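C2 toxin component I (Clostridium botulinum, PDB 2J3X) is the enzymatic component of the binary C2 toxin, an ADP-ribosyltransferase that probably modifies actin in host cells. Local coordinates at residues E15-W29 against Y174-L186. The protein carries 2 engineered substitutions. Numbering follows the deposited sequence.
Engineered in segment 15-29: Glu20 (natural residue Lys). With SO4 (sulfate ion), chain T; SO4 (sulfate ion), chain N.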
loop_
_atom_site.group_PDB
_atom_site.type_symbol
_atom_site.label_atom_id
_atom_site.label_comp_id
_atom_site.label_asym_id
_atom_site.label_seq_id
_atom_site.Cartn_x
_atom_site.Cartn_y
_atom_site.Cartn_z
ATOM N N GLU A 15 -33.695 -1.429 -5.124
ATOM C CA GLU A 15 -32.891 -0.311 -4.613
ATOM C C GLU A 15 -33.543 0.411 -3.429
ATOM O O GLU A 15 -32.858 0.878 -2.520
ATOM C CB GLU A 15 -32.541 0.683 -5.765
ATOM C CG GLU A 15 -32.174 2.118 -5.391
ATOM C CD GLU A 15 -30.876 2.315 -4.574
ATOM O OE1 GLU A 15 -30.119 1.362 -4.285
ATOM O OE2 GLU A 15 -30.633 3.475 -4.148
ATOM N N SER A 16 -34.866 0.517 -3.429
ATOM C CA SER A 16 -35.557 1.179 -2.333
ATOM C C SER A 16 -35.319 0.488 -0.988
ATOM O O SER A 16 -35.296 1.144 0.072
ATOM C CB SER A 16 -37.072 1.219 -2.602
ATOM O OG SER A 16 -37.633 -0.094 -2.637
ATOM N N GLU A 17 -35.164 -0.823 -1.025
ATOM C CA GLU A 17 -34.881 -1.530 0.195
ATOM C C GLU A 17 -33.454 -1.297 0.691
ATOM O O GLU A 17 -33.246 -1.131 1.898
ATOM C CB GLU A 17 -35.126 -3.003 0.017
ATOM C CG GLU A 17 -36.661 -3.332 -0.184
ATOM C CD GLU A 17 -36.892 -4.779 -0.597
ATOM O OE1 GLU A 17 -36.056 -5.667 -0.306
ATOM O OE2 GLU A 17 -37.948 -5.073 -1.241
ATOM N N ALA A 18 -32.488 -1.282 -0.211
ATOM C CA ALA A 18 -31.106 -0.899 0.199
ATOM C C ALA A 18 -31.117 0.521 0.716
ATOM O O ALA A 18 -30.475 0.826 1.723
ATOM C CB ALA A 18 -30.174 -0.945 -1.030
ATOM N N LYS A 19 -31.862 1.412 0.030
ATOM C CA LYS A 19 -31.829 2.819 0.420
ATOM C C LYS A 19 -32.404 2.991 1.838
ATOM O O LYS A 19 -31.813 3.700 2.659
ATOM C CB LYS A 19 -32.618 3.679 -0.564
ATOM C CG LYS A 19 -32.409 5.156 -0.278
ATOM C CD LYS A 19 -33.221 5.993 -1.218
ATOM C CE LYS A 19 -32.313 6.899 -1.969
ATOM N NZ LYS A 19 -31.580 6.000 -2.915
ATOM N N GLU A 20 -33.523 2.325 2.131
ATOM C CA GLU A 20 -34.140 2.566 3.441
ATOM C C GLU A 20 -33.315 1.929 4.565
ATOM O O GLU A 20 -33.246 2.471 5.688
ATOM C CB GLU A 20 -35.604 2.116 3.459
ATOM C CG GLU A 20 -35.793 0.636 3.382
ATOM C CD GLU A 20 -37.201 0.258 2.898
ATOM O OE1 GLU A 20 -38.085 1.096 2.929
ATOM O OE2 GLU A 20 -37.392 -0.907 2.524
ATOM N N TRP A 21 -32.648 0.823 4.251
ATOM C CA TRP A 21 -31.689 0.202 5.198
ATOM C C TRP A 21 -30.566 1.190 5.453
ATOM O O TRP A 21 -30.189 1.438 6.607
ATOM C CB TRP A 21 -31.105 -1.077 4.574
ATOM C CG TRP A 21 -30.153 -1.837 5.474
ATOM C CD1 TRP A 21 -30.458 -2.806 6.392
ATOM C CD2 TRP A 21 -28.729 -1.644 5.541
ATOM N NE1 TRP A 21 -29.278 -3.258 7.011
ATOM C CE2 TRP A 21 -28.223 -2.547 6.490
ATOM C CE3 TRP A 21 -27.828 -0.853 4.816
ATOM C CZ2 TRP A 21 -26.832 -2.625 6.794
ATOM C CZ3 TRP A 21 -26.458 -0.932 5.111
ATOM C CH2 TRP A 21 -25.978 -1.825 6.089
ATOM N N GLY A 22 -30.009 1.740 4.380
ATOM C CA GLY A 22 -28.929 2.761 4.482
ATOM C C GLY A 22 -29.330 3.922 5.359
ATOM O O GLY A 22 -28.595 4.315 6.228
ATOM N N LYS A 23 -30.499 4.494 5.134
ATOM C CA LYS A 23 -30.939 5.608 5.988
ATOM C C LYS A 23 -31.045 5.225 7.457
ATOM O O LYS A 23 -30.662 6.017 8.327
ATOM C CB LYS A 23 -32.293 6.169 5.487
ATOM C CG LYS A 23 -32.279 6.787 4.074
ATOM C CD LYS A 23 -30.969 7.569 3.652
ATOM C CE LYS A 23 -30.879 8.981 4.298
ATOM N NZ LYS A 23 -29.623 9.693 3.943
ATOM N N GLU A 24 -31.585 4.039 7.736
ATOM C CA GLU A 24 -31.809 3.529 9.111
ATOM C C GLU A 24 -30.430 3.326 9.759
ATOM O O GLU A 24 -30.190 3.674 10.914
ATOM C CB GLU A 24 -32.564 2.208 9.039
ATOM C CG GLU A 24 -32.873 1.518 10.347
ATOM C CD GLU A 24 -33.726 2.344 11.311
ATOM O OE1 GLU A 24 -34.395 3.304 10.886
ATOM O OE2 GLU A 24 -33.737 1.989 12.519
ATOM N N GLU A 25 -29.491 2.819 8.968
ATOM C CA GLU A 25 -28.188 2.501 9.538
ATOM C C GLU A 25 -27.403 3.783 9.775
ATOM O O GLU A 25 -26.672 3.873 10.766
ATOM C CB GLU A 25 -27.464 1.577 8.544
ATOM C CG GLU A 25 -27.984 0.089 8.520
ATOM C CD GLU A 25 -27.834 -0.625 9.847
ATOM O OE1 GLU A 25 -26.803 -0.380 10.526
ATOM O OE2 GLU A 25 -28.763 -1.376 10.269
ATOM N N GLU A 26 -27.486 4.738 8.862
ATOM C CA GLU A 26 -26.901 6.077 9.061
ATOM C C GLU A 26 -27.458 6.771 10.325
ATOM O O GLU A 26 -26.719 7.371 11.112
ATOM C CB GLU A 26 -27.160 6.970 7.872
ATOM C CG GLU A 26 -26.442 6.519 6.577
ATOM C CD GLU A 26 -27.023 7.150 5.292
ATOM O OE1 GLU A 26 -27.962 7.963 5.391
ATOM O OE2 GLU A 26 -26.520 6.843 4.174
ATOM N N LYS A 27 -28.767 6.645 10.528
ATOM C CA LYS A 27 -29.436 7.238 11.693
ATOM C C LYS A 27 -28.860 6.599 12.957
ATOM O O LYS A 27 -28.518 7.293 13.912
ATOM C CB LYS A 27 -30.964 7.019 11.589
ATOM C CG LYS A 27 -31.761 7.083 12.899
ATOM C CD LYS A 27 -33.211 6.542 12.631
ATOM C CE LYS A 27 -33.973 6.220 13.904
ATOM N NZ LYS A 27 -34.220 4.733 14.103
ATOM N N ARG A 28 -28.769 5.263 12.978
ATOM C CA ARG A 28 -28.212 4.544 14.131
ATOM C C ARG A 28 -26.757 4.982 14.398
ATOM O O ARG A 28 -26.377 5.212 15.563
ATOM C CB ARG A 28 -28.276 3.026 13.956
ATOM C CG ARG A 28 -29.737 2.500 13.921
ATOM C CD ARG A 28 -29.805 1.013 13.595
ATOM N NE ARG A 28 -31.177 0.505 13.655
ATOM C CZ ARG A 28 -31.548 -0.742 13.313
ATOM N NH1 ARG A 28 -30.657 -1.646 12.855
ATOM N NH2 ARG A 28 -32.819 -1.103 13.416
ATOM N N TRP A 29 -25.961 5.066 13.318
ATOM C CA TRP A 29 -24.568 5.449 13.455
ATOM C C TRP A 29 -24.476 6.835 14.063
ATOM O O TRP A 29 -23.681 7.046 15.006
ATOM C CB TRP A 29 -23.928 5.447 12.069
ATOM C CG TRP A 29 -22.428 5.675 12.032
ATOM C CD1 TRP A 29 -21.511 5.465 13.027
ATOM C CD2 TRP A 29 -21.699 6.096 10.870
ATOM N NE1 TRP A 29 -20.213 5.779 12.540
ATOM C CE2 TRP A 29 -20.327 6.177 11.230
ATOM C CE3 TRP A 29 -22.093 6.502 9.584
ATOM C CZ2 TRP A 29 -19.331 6.551 10.298
ATOM C CZ3 TRP A 29 -21.104 6.927 8.656
ATOM C CH2 TRP A 29 -19.736 6.929 9.038
ATOM N N TYR A 174 -17.533 -0.011 10.608
ATOM C CA TYR A 174 -18.176 0.473 9.396
ATOM C C TYR A 174 -19.020 1.688 9.601
ATOM O O TYR A 174 -19.538 1.926 10.699
ATOM C CB TYR A 174 -19.031 -0.604 8.700
ATOM C CG TYR A 174 -20.396 -0.796 9.360
ATOM C CD1 TYR A 174 -20.482 -1.415 10.601
ATOM C CD2 TYR A 174 -21.586 -0.395 8.712
ATOM C CE1 TYR A 174 -21.740 -1.609 11.243
ATOM C CE2 TYR A 174 -22.860 -0.586 9.320
ATOM C CZ TYR A 174 -22.909 -1.186 10.582
ATOM O OH TYR A 174 -24.126 -1.415 11.185
ATOM N N GLY A 175 -19.178 2.425 8.508
ATOM C CA GLY A 175 -20.097 3.506 8.381
ATOM C C GLY A 175 -20.950 3.207 7.185
ATOM O O GLY A 175 -20.696 2.225 6.457
ATOM N N VAL A 176 -21.977 4.021 7.006
ATOM C CA VAL A 176 -22.867 3.893 5.850
ATOM C C VAL A 176 -22.978 5.211 5.150
ATOM O O VAL A 176 -23.185 6.267 5.785
ATOM C CB VAL A 176 -24.281 3.346 6.246
ATOM C CG1 VAL A 176 -25.195 3.325 4.986
ATOM C CG2 VAL A 176 -24.122 1.924 6.842
ATOM N N LEU A 177 -22.841 5.154 3.823
ATOM C CA LEU A 177 -22.983 6.325 3.008
ATOM C C LEU A 177 -24.037 6.090 1.943
ATOM O O LEU A 177 -24.184 4.974 1.471
ATOM C CB LEU A 177 -21.663 6.575 2.296
ATOM C CG LEU A 177 -20.426 6.909 3.139
ATOM C CD1 LEU A 177 -19.293 7.187 2.151
ATOM C CD2 LEU A 177 -20.671 8.097 4.118
ATOM N N ASN A 178 -24.748 7.130 1.497
ATOM C CA ASN A 178 -25.563 6.904 0.272
ATOM C C ASN A 178 -25.687 8.135 -0.588
ATOM O O ASN A 178 -25.532 9.230 -0.091
ATOM C CB ASN A 178 -26.965 6.470 0.629
ATOM C CG ASN A 178 -27.775 7.625 1.148
ATOM O OD1 ASN A 178 -27.520 8.124 2.236
ATOM N ND2 ASN A 178 -28.709 8.116 0.325
ATOM N N ASP A 179 -25.966 7.957 -1.871
ATOM C CA ASP A 179 -26.424 9.081 -2.672
ATOM C C ASP A 179 -27.837 8.787 -3.158
ATOM O O ASP A 179 -28.597 8.053 -2.485
ATOM C CB ASP A 179 -25.454 9.399 -3.805
ATOM C CG ASP A 179 -25.226 8.230 -4.729
ATOM O OD1 ASP A 179 -26.062 7.317 -4.737
ATOM O OD2 ASP A 179 -24.194 8.229 -5.457
ATOM N N LYS A 180 -28.215 9.308 -4.316
ATOM C CA LYS A 180 -29.570 9.023 -4.760
ATOM C C LYS A 180 -29.735 7.544 -5.089
ATOM O O LYS A 180 -30.723 6.960 -4.675
ATOM C CB LYS A 180 -30.067 9.937 -5.912
ATOM C CG LYS A 180 -31.601 9.805 -6.200
ATOM C CD LYS A 180 -32.042 10.336 -7.607
ATOM C CE LYS A 180 -32.422 11.833 -7.568
ATOM N NZ LYS A 180 -31.268 12.776 -7.255
ATOM N N GLU A 181 -28.803 6.940 -5.827
ATOM C CA GLU A 181 -29.070 5.585 -6.314
ATOM C C GLU A 181 -28.171 4.490 -5.721
ATOM O O GLU A 181 -28.413 3.292 -5.952
ATOM C CB GLU A 181 -29.024 5.528 -7.836
ATOM C CG GLU A 181 -30.162 6.312 -8.546
ATOM C CD GLU A 181 -31.571 5.740 -8.330
ATOM O OE1 GLU A 181 -31.780 4.848 -7.465
ATOM O OE2 GLU A 181 -32.495 6.197 -9.048
ATOM N N THR A 182 -27.146 4.903 -4.985
ATOM C CA THR A 182 -26.219 3.935 -4.394
ATOM C C THR A 182 -26.216 3.965 -2.876
ATOM O O THR A 182 -26.405 5.009 -2.240
ATOM C CB THR A 182 -24.724 4.064 -4.843
ATOM O OG1 THR A 182 -24.151 5.230 -4.274
ATOM C CG2 THR A 182 -24.556 4.051 -6.377
ATOM N N VAL A 183 -25.912 2.803 -2.309
ATOM C CA VAL A 183 -25.728 2.683 -0.879
ATOM C C VAL A 183 -24.409 1.945 -0.662
ATOM O O VAL A 183 -24.164 0.940 -1.327
ATOM C CB VAL A 183 -26.905 1.873 -0.261
ATOM C CG1 VAL A 183 -26.823 1.900 1.277
ATOM C CG2 VAL A 183 -28.229 2.440 -0.750
ATOM N N SER A 184 -23.582 2.413 0.273
ATOM C CA SER A 184 -22.262 1.804 0.484
ATOM C C SER A 184 -21.885 1.758 1.955
ATOM O O SER A 184 -22.301 2.610 2.765
ATOM C CB SER A 184 -21.146 2.588 -0.262
ATOM O OG SER A 184 -21.420 2.673 -1.641
ATOM N N LEU A 185 -21.109 0.766 2.311
ATOM C CA LEU A 185 -20.431 0.835 3.626
ATOM C C LEU A 185 -19.121 1.592 3.418
ATOM O O LEU A 185 -18.557 1.583 2.329
ATOM C CB LEU A 185 -20.087 -0.532 4.193
ATOM C CG LEU A 185 -21.197 -1.611 4.234
ATOM C CD1 LEU A 185 -20.778 -2.831 4.970
ATOM C CD2 LEU A 185 -22.483 -0.994 4.863
ATOM N N LEU A 186 -18.638 2.196 4.490
ATOM C CA LEU A 186 -17.324 2.807 4.497
ATOM C C LEU A 186 -16.537 2.003 5.515
ATOM O O LEU A 186 -17.006 1.811 6.648
ATOM C CB LEU A 186 -17.451 4.279 4.954
ATOM C CG LEU A 186 -16.100 5.013 4.814
ATOM C CD1 LEU A 186 -15.676 5.106 3.360
ATOM C CD2 LEU A 186 -16.232 6.391 5.435
HETATM S S SO4 T . -28.012 -4.698 10.579
HETATM O O1 SO4 T . -28.962 -3.915 11.373
HETATM O O2 SO4 T . -27.753 -5.939 11.307
HETATM O O3 SO4 T . -28.608 -5.008 9.269
HETATM O O4 SO4 T . -26.743 -3.978 10.427
HETATM S S SO4 N . -36.983 -0.123 -6.711
HETATM O O1 SO4 N . -38.387 -0.092 -7.102
HETATM O O2 SO4 N . -37.071 -0.153 -5.261
HETATM O O3 SO4 N . -36.384 -1.332 -7.311
HETATM O O4 SO4 N . -36.337 1.079 -7.194
HETATM O O HOH W 1 -30.524 10.505 1.455
#
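Val183 and Val176 form the apolar centre beneath Gly22. Val183 CG1 lies 3.9 Å from Gly22 CA, and its CG2 meets the methyl of Ala18. The two methyls of Val176 meet different helix residues. CG1 touches Gly22 O and Glu26 CG, while CG2 lies 3.8 Å from Glu25 CB and also meets Trp21. The Trp21 indole takes Leu185 CD2 at its edge, 3.8 Å from CH2, and Glu25 CG covers one of its faces. At the far end, Trp29 lays its six-membered ring on Gly175 in a CH-pi contact. Gly175 CA stands 3.5 Å from the ring centroid, 10° off the normal. Trp29 CG is anti to the backbone N (chi1 -173°), which swings the indole over this glycine. Its NE1 bonds to Ala88 O.

Toward one polar edge, Tyr174 OH donates to Glu25 OE1 over 2.9 Å, from above the carboxylate plane. Glu25 is also salt-bridged to Arg28. A sulfate, probably from the crystallisation liquor, accepts from Trp21 NE1. At another polar edge, Lys23 NZ donates to Asn178 OD1 (3.1 Å) and is salt-bridged to Glu26 OE1. One water bridges Lys23 NZ and Asn178 ND2. Glu26 OE2 lies 2.5 Å from Asn178 OD1. Near the hairpin turn, Glu15 OE1 is held by Asn152. Asp179 OD1 accepts from Thr182 N (2.7 Å) in an Asx motif, which ties the turn together. The other oxygen, Asp179 OD2, forms a salt bridge with Lys47.

The helix crosses strand 175-178 at -133°. Here the N-terminal helix packs on an antiparallel beta-hairpin at the border of the mixed sheet, within the first of two ADP-ribosyltransferase-type domains.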